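Long-range contacts in uncharacterized protein (Bombyx mori, PDB 5AZ1), which probably reduces carbonyl compounds with NADPH, as an aldo-keto reductase built on a (beta/alpha)8 barrel: residues I64-I69 against S282-N287; E217-A222 against G271-P276; S224-M229 against Q261-Y266. All blocks are in the same frame, centred on the assembly; numbering follows the deposited sequence.

In the fold
All three contacts lie in the aldo-keto reductase barrel and touch the same NADPH. Contact 2 pairs strands 219-223 and 273-274 of the parallel sheet. The loop leaving the first of these strands carries residues 224-229, which meet helix 259-269 in contact 3, and that helix leads on to strand 273-274. Contact 1 spans the other two along the chain, joining helix 281-287 to the turn between helix 51-64 and strand 68-70, so that the end of the barrel meets its beginning. Their centres are 13 to 16 Å apart. Contacts 1 and 3 hold the cofactor's adenine, its 2'-phosphate and its pyrophosphate bridge, and contact 2 borders the nicotinamide ribose.

Contact 1: residues I64-I69 against S282-N287; sequences IGYRHI and SRVLEN. With NDP (NADPH dihydro-nicotinamide-adenine-dinucleotide phosphate), chain J; ACT (acetate ion), chain G.
The adenine end of the NADPH site rests on helix 281-287, and Tyr66, in the turn leading to strand 68-70, meets that helix through its hydroxyl and ring edge. Its OH donates to Val284 O at 2.6 Å, in the carbonyl plane and on a lone pair. Val284 CG1, anti to its backbone N (chi1 174°), lies against the same ring 3.5 Å from Tyr66 CE1. A water donates to the hydroxyl and accepts from Asn287 ND2, which gives Tyr66 OH a second partner and ties it to the cofactor's first shell. In this closing section of the aldo-keto reductase barrel, Asn287 reads the adenine with both ends of its amide: ND2 donates to N7A at 3.2 Å, nearly straight at 171°, while OD1 accepts from N6A. Arg283 lays its guanidinium over the adenine, with N3A 3.4 Å above the guanidinium plane, over its centre, and NH1 reaches O3X of the 2'-phosphate at 2.8 Å, a grip consistent with preference for NADPH. The side chains of Ile64 and Leu285 cross at about a right angle, CD1 to CD1 at 3.9 Å. Gly65 follows with positive phi, in the Schellman motif that ends helix 51-64.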
# COMPACT_ATOMS: atom_id res chain seq x y z
N ILE A 64 -18.35 -5.70 8.00
CA ILE A 64 -19.13 -4.64 7.27
C ILE A 64 -18.99 -4.57 5.76
O ILE A 64 -19.78 -3.86 5.13
CB ILE A 64 -18.94 -3.21 7.83
CG1 ILE A 64 -17.49 -2.72 7.64
CG2 ILE A 64 -19.36 -3.20 9.30
CD1 ILE A 64 -17.25 -1.30 8.08
N GLY A 65 -18.01 -5.29 5.17
CA GLY A 65 -17.86 -5.32 3.70
C GLY A 65 -16.48 -5.01 3.09
O GLY A 65 -16.35 -4.97 1.90
N TYR A 66 -15.46 -4.81 3.90
CA TYR A 66 -14.10 -4.78 3.39
C TYR A 66 -13.70 -6.19 2.91
O TYR A 66 -13.96 -7.23 3.58
CB TYR A 66 -13.11 -4.37 4.43
CG TYR A 66 -12.97 -2.89 4.77
CD1 TYR A 66 -14.01 -2.16 5.36
CD2 TYR A 66 -11.76 -2.23 4.59
CE1 TYR A 66 -13.81 -0.84 5.78
CE2 TYR A 66 -11.58 -0.92 4.96
CZ TYR A 66 -12.60 -0.21 5.56
OH TYR A 66 -12.35 1.13 5.95
N ARG A 67 -13.07 -6.22 1.74
CA ARG A 67 -12.50 -7.40 1.17
C ARG A 67 -10.98 -7.36 0.87
O ARG A 67 -10.36 -8.42 0.68
CB ARG A 67 -13.26 -7.70 -0.09
CG ARG A 67 -14.76 -7.89 0.12
CD ARG A 67 -15.07 -9.21 0.86
NE ARG A 67 -16.47 -9.37 1.14
CZ ARG A 67 -17.08 -9.02 2.27
NH1 ARG A 67 -16.46 -8.47 3.31
NH2 ARG A 67 -18.37 -9.22 2.36
N HIS A 68 -10.40 -6.16 0.83
CA HIS A 68 -9.02 -5.99 0.37
C HIS A 68 -8.18 -5.79 1.61
O HIS A 68 -8.43 -4.92 2.42
CB HIS A 68 -8.96 -4.78 -0.61
CG HIS A 68 -7.59 -4.34 -1.03
ND1 HIS A 68 -7.42 -3.38 -2.02
CD2 HIS A 68 -6.34 -4.70 -0.64
CE1 HIS A 68 -6.13 -3.14 -2.18
NE2 HIS A 68 -5.46 -3.95 -1.38
N ILE A 69 -7.15 -6.61 1.74
CA ILE A 69 -6.24 -6.55 2.86
C ILE A 69 -4.80 -6.44 2.39
O ILE A 69 -4.33 -7.26 1.64
CB ILE A 69 -6.35 -7.87 3.68
CG1 ILE A 69 -7.75 -8.05 4.23
CG2 ILE A 69 -5.32 -7.89 4.82
CD1 ILE A 69 -8.00 -9.47 4.71
N SER A 282 -14.46 2.66 14.40
CA SER A 282 -15.32 3.76 13.90
C SER A 282 -14.63 4.38 12.66
O SER A 282 -15.28 4.81 11.74
CB SER A 282 -15.59 4.83 15.00
OG SER A 282 -14.41 5.11 15.71
N ARG A 283 -13.31 4.42 12.68
CA ARG A 283 -12.51 4.84 11.53
C ARG A 283 -12.58 3.85 10.37
O ARG A 283 -12.69 4.26 9.20
CB ARG A 283 -11.10 5.06 12.00
CG ARG A 283 -11.06 6.33 12.87
CD ARG A 283 -9.71 6.46 13.58
NE ARG A 283 -9.53 7.71 14.31
CZ ARG A 283 -8.46 7.97 15.06
NH1 ARG A 283 -7.48 7.08 15.19
NH2 ARG A 283 -8.35 9.14 15.69
N VAL A 284 -12.62 2.56 10.69
CA VAL A 284 -12.87 1.55 9.69
C VAL A 284 -14.13 1.87 8.96
O VAL A 284 -14.17 1.85 7.72
CB VAL A 284 -12.92 0.11 10.26
CG1 VAL A 284 -13.32 -0.91 9.23
CG2 VAL A 284 -11.56 -0.27 10.81
N LEU A 285 -15.18 2.15 9.71
CA LEU A 285 -16.51 2.42 9.10
C LEU A 285 -16.55 3.76 8.31
O LEU A 285 -17.07 3.85 7.17
CB LEU A 285 -17.56 2.47 10.22
CG LEU A 285 -18.99 2.80 9.80
CD1 LEU A 285 -19.49 1.88 8.70
CD2 LEU A 285 -19.88 2.79 11.04
N GLU A 286 -16.00 4.78 8.96
CA GLU A 286 -15.90 6.16 8.41
C GLU A 286 -15.10 6.15 7.07
O GLU A 286 -15.64 6.54 6.01
CB GLU A 286 -15.24 7.08 9.46
CG GLU A 286 -15.17 8.57 9.11
CD GLU A 286 -14.23 9.37 10.00
OE1 GLU A 286 -13.89 8.92 11.11
OE2 GLU A 286 -13.79 10.45 9.60
N ASN A 287 -13.87 5.62 7.12
CA ASN A 287 -13.02 5.43 5.90
C ASN A 287 -13.71 4.77 4.73
O ASN A 287 -13.40 5.09 3.59
CB ASN A 287 -11.72 4.72 6.21
CG ASN A 287 -10.91 5.46 7.22
OD1 ASN A 287 -11.22 6.62 7.50
ND2 ASN A 287 -9.91 4.82 7.81
PA NDP J . -2.09 6.13 7.05
O1A NDP J . -2.00 7.38 6.17
O2A NDP J . -3.06 5.04 6.76
O5B NDP J . -2.52 6.72 8.52
C5B NDP J . -2.43 5.94 9.70
C4B NDP J . -2.93 6.76 10.89
O4B NDP J . -4.19 7.40 10.61
C3B NDP J . -3.12 5.89 12.15
O3B NDP J . -2.30 6.39 13.20
C2B NDP J . -4.63 5.95 12.44
O2B NDP J . -4.99 5.90 13.82
C1B NDP J . -5.06 7.22 11.74
N9A NDP J . -6.39 7.17 11.14
C8A NDP J . -6.86 6.25 10.27
N7A NDP J . -8.12 6.54 9.89
C5A NDP J . -8.44 7.70 10.49
C6A NDP J . -9.63 8.55 10.51
N6A NDP J . -10.69 8.16 9.74
N1A NDP J . -9.58 9.68 11.30
C2A NDP J . -8.49 10.02 12.04
N3A NDP J . -7.36 9.28 12.07
C4A NDP J . -7.30 8.13 11.32
O3 NDP J . -0.60 5.63 7.33
PN NDP J . 0.05 4.22 6.92
O1N NDP J . 1.36 4.57 6.30
O2N NDP J . -0.00 3.26 8.10
O5D NDP J . -1.06 3.65 5.86
C5D NDP J . -0.70 2.81 4.84
C4D NDP J . -0.75 1.30 4.94
O4D NDP J . -0.15 1.06 3.64
C3D NDP J . 0.09 0.43 5.87
O3D NDP J . -0.70 -0.16 6.88
C2D NDP J . 0.60 -0.65 4.92
O2D NDP J . -0.46 -1.60 4.68
C1D NDP J . 0.96 0.17 3.67
N1N NDP J . 2.33 0.86 3.57
C2N NDP J . 3.14 0.46 2.55
C3N NDP J . 4.43 0.95 2.32
C7N NDP J . 5.25 0.45 1.14
O7N NDP J . 6.46 0.71 1.16
N7N NDP J . 4.67 -0.27 0.11
C4N NDP J . 5.04 1.97 3.28
C5N NDP J . 4.09 2.37 4.34
C6N NDP J . 2.82 1.82 4.43
P2B NDP J . -5.42 4.53 14.60
O1X NDP J . -4.64 3.34 14.00
O2X NDP J . -4.83 4.81 15.96
O3X NDP J . -6.90 4.52 14.33
C ACT G . -19.03 -10.70 -1.02
O ACT G . -17.96 -10.10 -1.29
OXT ACT G . -19.39 -10.87 0.17
CH3 ACT G . -19.92 -11.25 -2.08
O HOH W 1 -10.22 1.76 7.21

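Contact 2: residues E217-A222 against G271-P276; sequences EVVVVA and GIVSIP. With NDP (NADPH dihydro-nicotinamide-adenine-dinucleotide phosphate), chain J.
Val221 and Val273 are bridge partners on two neighbouring parallel strands, their side chains side by side and pointing the same way, with Val221 CG2 3.7 Å from Val273 CB. The backbones are laced by three hydrogen bonds: Val273 N to Val220 O, Ala222 N to Val273 O at 2.6 Å and 172°, and Ile275 N to Ala222 O. On the other face Ala222 CB packs 3.7 Å from Ile272 CG2, and Ile272 in turn touches Val210 of helix 207-215. This close fit slackens where the strands start: a water replaces a direct bond, accepting from Val220 N and donating to Gly271 O at 2.7 Å. At the opposite end, Ile275 has CG1 between its backbone N and carbonyl carbon (chi1 59°), which sends CD1 to within 3.4 Å of the cofactor's O4D, while CG2 crosses to Val221 CG1 at 3.8 Å. An alanine in place of Ile275 would probably open a gap between Val221 and the nicotinamide ribose, leaving the sugar without this apolar support. Val273 and Ile275 also touch His68 of strand 68-70, and cofactor binding at the C-terminal ends of such parallel strands is typical of the aldo-keto reductase (beta/alpha)8 barrel.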
# COMPACT_ATOMS: atom_id res chain seq x y z
N GLU A 217 -2.04 1.56 -18.10
CA GLU A 217 -2.97 0.63 -17.47
C GLU A 217 -2.51 -0.07 -16.18
O GLU A 217 -3.03 -1.12 -15.83
CB GLU A 217 -3.46 -0.43 -18.42
CG GLU A 217 -3.71 -0.10 -19.90
CD GLU A 217 -4.75 0.93 -20.13
OE1 GLU A 217 -5.31 1.45 -19.12
OE2 GLU A 217 -5.02 1.14 -21.34
N VAL A 218 -1.55 0.54 -15.49
CA VAL A 218 -1.10 0.10 -14.22
C VAL A 218 -1.93 0.88 -13.21
O VAL A 218 -2.05 2.11 -13.30
CB VAL A 218 0.39 0.38 -14.01
CG1 VAL A 218 0.86 -0.07 -12.63
CG2 VAL A 218 1.23 -0.26 -15.13
N VAL A 219 -2.54 0.16 -12.27
CA VAL A 219 -3.27 0.77 -11.20
C VAL A 219 -2.36 1.27 -10.08
O VAL A 219 -1.41 0.59 -9.68
CB VAL A 219 -4.30 -0.19 -10.66
CG1 VAL A 219 -4.93 0.35 -9.37
CG2 VAL A 219 -5.38 -0.41 -11.70
N VAL A 220 -2.68 2.46 -9.59
CA VAL A 220 -1.96 3.09 -8.53
C VAL A 220 -2.67 2.80 -7.18
O VAL A 220 -3.90 2.97 -7.05
CB VAL A 220 -1.81 4.59 -8.78
CG1 VAL A 220 -1.10 5.28 -7.64
CG2 VAL A 220 -0.99 4.83 -10.02
N VAL A 221 -1.88 2.37 -6.20
CA VAL A 221 -2.41 2.09 -4.88
C VAL A 221 -1.65 2.99 -3.92
O VAL A 221 -0.44 2.93 -3.88
CB VAL A 221 -2.23 0.61 -4.51
CG1 VAL A 221 -2.56 0.37 -3.01
CG2 VAL A 221 -3.07 -0.27 -5.42
N ALA A 222 -2.38 3.81 -3.17
CA ALA A 222 -1.80 4.83 -2.32
C ALA A 222 -1.61 4.28 -0.93
O ALA A 222 -2.61 3.98 -0.28
CB ALA A 222 -2.73 6.04 -2.23
N GLY A 271 -9.05 7.99 -9.37
CA GLY A 271 -8.84 6.59 -9.81
C GLY A 271 -7.71 5.83 -9.08
O GLY A 271 -7.15 4.88 -9.62
N ILE A 272 -7.39 6.27 -7.88
CA ILE A 272 -6.34 5.72 -7.05
C ILE A 272 -6.95 4.94 -5.89
O ILE A 272 -7.88 5.43 -5.21
CB ILE A 272 -5.47 6.88 -6.48
CG1 ILE A 272 -4.76 7.56 -7.64
CG2 ILE A 272 -4.44 6.37 -5.50
CD1 ILE A 272 -4.01 8.85 -7.27
N VAL A 273 -6.44 3.71 -5.69
CA VAL A 273 -6.84 2.81 -4.62
C VAL A 273 -6.15 3.33 -3.37
O VAL A 273 -5.00 3.69 -3.45
CB VAL A 273 -6.34 1.38 -4.88
CG1 VAL A 273 -6.61 0.44 -3.66
CG2 VAL A 273 -6.93 0.80 -6.19
N SER A 274 -6.86 3.40 -2.24
CA SER A 274 -6.29 3.70 -0.90
C SER A 274 -6.22 2.52 0.04
O SER A 274 -7.17 1.75 0.10
CB SER A 274 -7.15 4.70 -0.17
OG SER A 274 -6.81 5.92 -0.75
N ILE A 275 -5.16 2.49 0.83
CA ILE A 275 -4.96 1.54 1.88
C ILE A 275 -4.65 2.27 3.22
O ILE A 275 -3.59 2.15 3.83
CB ILE A 275 -3.94 0.42 1.49
CG1 ILE A 275 -2.58 0.93 1.14
CG2 ILE A 275 -4.40 -0.40 0.26
CD1 ILE A 275 -1.61 -0.20 0.82
N PRO A 276 -5.62 3.04 3.71
CA PRO A 276 -5.45 3.53 5.09
C PRO A 276 -5.28 2.43 6.16
O PRO A 276 -5.81 1.34 6.03
CB PRO A 276 -6.78 4.20 5.34
CG PRO A 276 -7.73 3.38 4.54
CD PRO A 276 -7.00 3.14 3.25
PA NDP J . -2.09 6.13 7.05
O1A NDP J . -2.00 7.38 6.17
O2A NDP J . -3.06 5.04 6.76
O5B NDP J . -2.52 6.72 8.52
C5B NDP J . -2.43 5.94 9.70
C4B NDP J . -2.93 6.76 10.89
O4B NDP J . -4.19 7.40 10.61
C3B NDP J . -3.12 5.89 12.15
O3B NDP J . -2.30 6.39 13.20
C2B NDP J . -4.63 5.95 12.44
O2B NDP J . -4.99 5.90 13.82
C1B NDP J . -5.06 7.22 11.74
N9A NDP J . -6.39 7.17 11.14
C8A NDP J . -6.86 6.25 10.27
N7A NDP J . -8.12 6.54 9.89
C5A NDP J . -8.44 7.70 10.49
C6A NDP J . -9.63 8.55 10.51
N6A NDP J . -10.69 8.16 9.74
N1A NDP J . -9.58 9.68 11.30
C2A NDP J . -8.49 10.02 12.04
N3A NDP J . -7.36 9.28 12.07
C4A NDP J . -7.30 8.13 11.32
O3 NDP J . -0.60 5.63 7.33
PN NDP J . 0.05 4.22 6.92
O1N NDP J . 1.36 4.57 6.30
O2N NDP J . -0.00 3.26 8.10
O5D NDP J . -1.06 3.65 5.86
C5D NDP J . -0.70 2.81 4.84
C4D NDP J . -0.75 1.30 4.94
O4D NDP J . -0.15 1.06 3.64
C3D NDP J . 0.09 0.43 5.87
O3D NDP J . -0.70 -0.16 6.88
C2D NDP J . 0.60 -0.65 4.92
O2D NDP J . -0.46 -1.60 4.68
C1D NDP J . 0.96 0.17 3.67
N1N NDP J . 2.33 0.86 3.57
C2N NDP J . 3.14 0.46 2.55
C3N NDP J . 4.43 0.95 2.32
C7N NDP J . 5.25 0.45 1.14
O7N NDP J . 6.46 0.71 1.16
N7N NDP J . 4.67 -0.27 0.11
C4N NDP J . 5.04 1.97 3.28
C5N NDP J . 4.09 2.37 4.34
C6N NDP J . 2.82 1.82 4.43
P2B NDP J . -5.42 4.53 14.60
O1X NDP J . -4.64 3.34 14.00
O2X NDP J . -4.83 4.81 15.96
O3X NDP J . -6.90 4.52 14.33
O HOH W 2 -4.92 3.89 -10.80

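Contact 3: residues S224-M229 against Q261-Y266; sequences SPFGTM and QVNLGY. With NDP (NADPH dihydro-nicotinamide-adenine-dinucleotide phosphate), chain J.
Phe226 lies between the NADPH and Leu264 of helix 259-269, in the loop that follows strand 219-223 of the aldo-keto reductase barrel. Its CE1 is 4.0 Å from Leu264 CD2, and CE2 lies 3.6 Å from N7A of the adenine, so one ring touches both the helix and the base. The loop also grips the pyrophosphate: Phe226 N donates to O1A at 3.1 Å and 162°, and Ser224 OG donates to O1N of the neighbouring phosphate at 2.7 Å. A type I turn from Ser224 to Gly227 brings these two donors to adjacent phosphates, and a type II' turn from Phe226 to Met229 follows directly, with Gly227 at positive phi. Behind the turns stands the helix. Leu264 CD2 also reaches Pro225 CB, and the amide of Asn263 meets the edge of the Phe226 ring, the two planes 85° apart. Met229 approaches Asn263 from the opposite direction, its chain extended as far as SD and bent at chi3 (79°), which sets CE 4.0 Å from Asn263 CB. In a further layer, the side chain of Gln261 ties this helix to helix 281-287 beside the adenine, its NE2 donating to Glu286 O.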
# COMPACT_ATOMS: atom_id res chain seq x y z
N SER A 224 0.09 5.47 2.92
CA SER A 224 0.08 6.74 3.70
C SER A 224 -0.83 7.79 3.06
O SER A 224 -0.44 8.93 2.86
CB SER A 224 1.46 7.32 3.89
OG SER A 224 2.38 6.37 4.50
N PRO A 225 -2.06 7.42 2.80
CA PRO A 225 -2.99 8.33 2.15
C PRO A 225 -3.40 9.56 2.95
O PRO A 225 -3.95 10.49 2.37
CB PRO A 225 -4.20 7.42 1.84
CG PRO A 225 -4.16 6.41 2.96
CD PRO A 225 -2.71 6.14 3.22
N PHE A 226 -3.13 9.59 4.26
CA PHE A 226 -3.41 10.77 5.09
C PHE A 226 -2.17 11.63 5.27
O PHE A 226 -2.23 12.67 5.90
CB PHE A 226 -3.92 10.34 6.46
CG PHE A 226 -5.27 9.68 6.43
CD1 PHE A 226 -6.33 10.32 5.90
CD2 PHE A 226 -5.45 8.43 6.96
CE1 PHE A 226 -7.57 9.70 5.84
CE2 PHE A 226 -6.65 7.80 6.89
CZ PHE A 226 -7.73 8.44 6.37
N GLY A 227 -1.04 11.21 4.71
CA GLY A 227 0.18 11.94 4.84
C GLY A 227 0.40 12.32 6.30
O GLY A 227 0.27 11.47 7.19
N THR A 228 0.71 13.61 6.53
CA THR A 228 0.91 14.15 7.87
C THR A 228 -0.33 14.87 8.34
O THR A 228 -0.28 15.65 9.27
CB THR A 228 2.17 15.07 7.97
OG1 THR A 228 2.05 16.23 7.12
CG2 THR A 228 3.45 14.28 7.61
N MET A 229 -1.47 14.60 7.73
CA MET A 229 -2.67 15.30 8.13
C MET A 229 -3.15 14.86 9.50
O MET A 229 -3.60 15.68 10.29
CB MET A 229 -3.79 15.10 7.14
CG MET A 229 -5.02 15.88 7.56
SD MET A 229 -6.19 15.92 6.25
CE MET A 229 -6.92 14.29 6.42
N GLN A 261 -12.60 11.78 5.22
CA GLN A 261 -13.40 11.24 4.13
C GLN A 261 -13.24 12.01 2.80
O GLN A 261 -13.38 11.44 1.69
CB GLN A 261 -14.88 11.23 4.48
CG GLN A 261 -15.30 10.14 5.43
CD GLN A 261 -16.77 10.24 5.87
OE1 GLN A 261 -17.38 11.30 5.79
NE2 GLN A 261 -17.34 9.13 6.32
N VAL A 262 -13.03 13.31 2.93
CA VAL A 262 -12.76 14.12 1.80
C VAL A 262 -11.44 13.69 1.17
O VAL A 262 -11.39 13.52 -0.01
CB VAL A 262 -12.71 15.62 2.15
CG1 VAL A 262 -12.11 16.44 0.99
CG2 VAL A 262 -14.13 16.12 2.44
N ASN A 263 -10.41 13.58 1.99
CA ASN A 263 -9.10 13.05 1.61
C ASN A 263 -9.20 11.71 0.82
O ASN A 263 -8.74 11.64 -0.31
CB ASN A 263 -8.19 12.94 2.83
CG ASN A 263 -6.73 12.66 2.47
OD1 ASN A 263 -6.43 12.08 1.45
ND2 ASN A 263 -5.82 13.05 3.32
N LEU A 264 -9.89 10.70 1.37
CA LEU A 264 -9.96 9.41 0.67
C LEU A 264 -10.80 9.47 -0.60
O LEU A 264 -10.48 8.84 -1.63
CB LEU A 264 -10.49 8.31 1.61
CG LEU A 264 -9.63 8.01 2.81
CD1 LEU A 264 -10.17 6.83 3.62
CD2 LEU A 264 -8.20 7.74 2.42
N GLY A 265 -11.90 10.22 -0.52
CA GLY A 265 -12.76 10.39 -1.68
C GLY A 265 -12.06 11.09 -2.85
O GLY A 265 -12.32 10.79 -4.01
N TYR A 266 -11.16 12.01 -2.52
CA TYR A 266 -10.34 12.71 -3.52
C TYR A 266 -9.44 11.68 -4.28
O TYR A 266 -9.41 11.63 -5.54
CB TYR A 266 -9.55 13.80 -2.84
CG TYR A 266 -8.68 14.56 -3.80
CD1 TYR A 266 -9.23 15.21 -4.93
CD2 TYR A 266 -7.30 14.54 -3.66
CE1 TYR A 266 -8.41 15.87 -5.85
CE2 TYR A 266 -6.47 15.21 -4.55
CZ TYR A 266 -7.02 15.90 -5.64
OH TYR A 266 -6.14 16.54 -6.52
PA NDP J . -2.09 6.13 7.05
O1A NDP J . -2.00 7.38 6.17
O2A NDP J . -3.06 5.04 6.76
O5B NDP J . -2.52 6.72 8.52
C5B NDP J . -2.43 5.94 9.70
C4B NDP J . -2.93 6.76 10.89
O4B NDP J . -4.19 7.40 10.61
C3B NDP J . -3.12 5.89 12.15
O3B NDP J . -2.30 6.39 13.20
C2B NDP J . -4.63 5.95 12.44
O2B NDP J . -4.99 5.90 13.82
C1B NDP J . -5.06 7.22 11.74
N9A NDP J . -6.39 7.17 11.14
C8A NDP J . -6.86 6.25 10.27
N7A NDP J . -8.12 6.54 9.89
C5A NDP J . -8.44 7.70 10.49
C6A NDP J . -9.63 8.55 10.51
N6A NDP J . -10.69 8.16 9.74
N1A NDP J . -9.58 9.68 11.30
C2A NDP J . -8.49 10.02 12.04
N3A NDP J . -7.36 9.28 12.07
C4A NDP J . -7.30 8.13 11.32
O3 NDP J . -0.60 5.63 7.33
PN NDP J . 0.05 4.22 6.92
O1N NDP J . 1.36 4.57 6.30
O2N NDP J . -0.00 3.26 8.10
O5D NDP J . -1.06 3.65 5.86
C5D NDP J . -0.70 2.81 4.84
C4D NDP J . -0.75 1.30 4.94
O4D NDP J . -0.15 1.06 3.64
C3D NDP J . 0.09 0.43 5.87
O3D NDP J . -0.70 -0.16 6.88
C2D NDP J . 0.60 -0.65 4.92
O2D NDP J . -0.46 -1.60 4.68
C1D NDP J . 0.96 0.17 3.67
N1N NDP J . 2.33 0.86 3.57
C2N NDP J . 3.14 0.46 2.55
C3N NDP J . 4.43 0.95 2.32
C7N NDP J . 5.25 0.45 1.14
O7N NDP J . 6.46 0.71 1.16
N7N NDP J . 4.67 -0.27 0.11
C4N NDP J . 5.04 1.97 3.28
C5N NDP J . 4.09 2.37 4.34
C6N NDP J . 2.82 1.82 4.43
P2B NDP J . -5.42 4.53 14.60
O1X NDP J . -4.64 3.34 14.00
O2X NDP J . -4.83 4.81 15.96
O3X NDP J . -6.90 4.52 14.33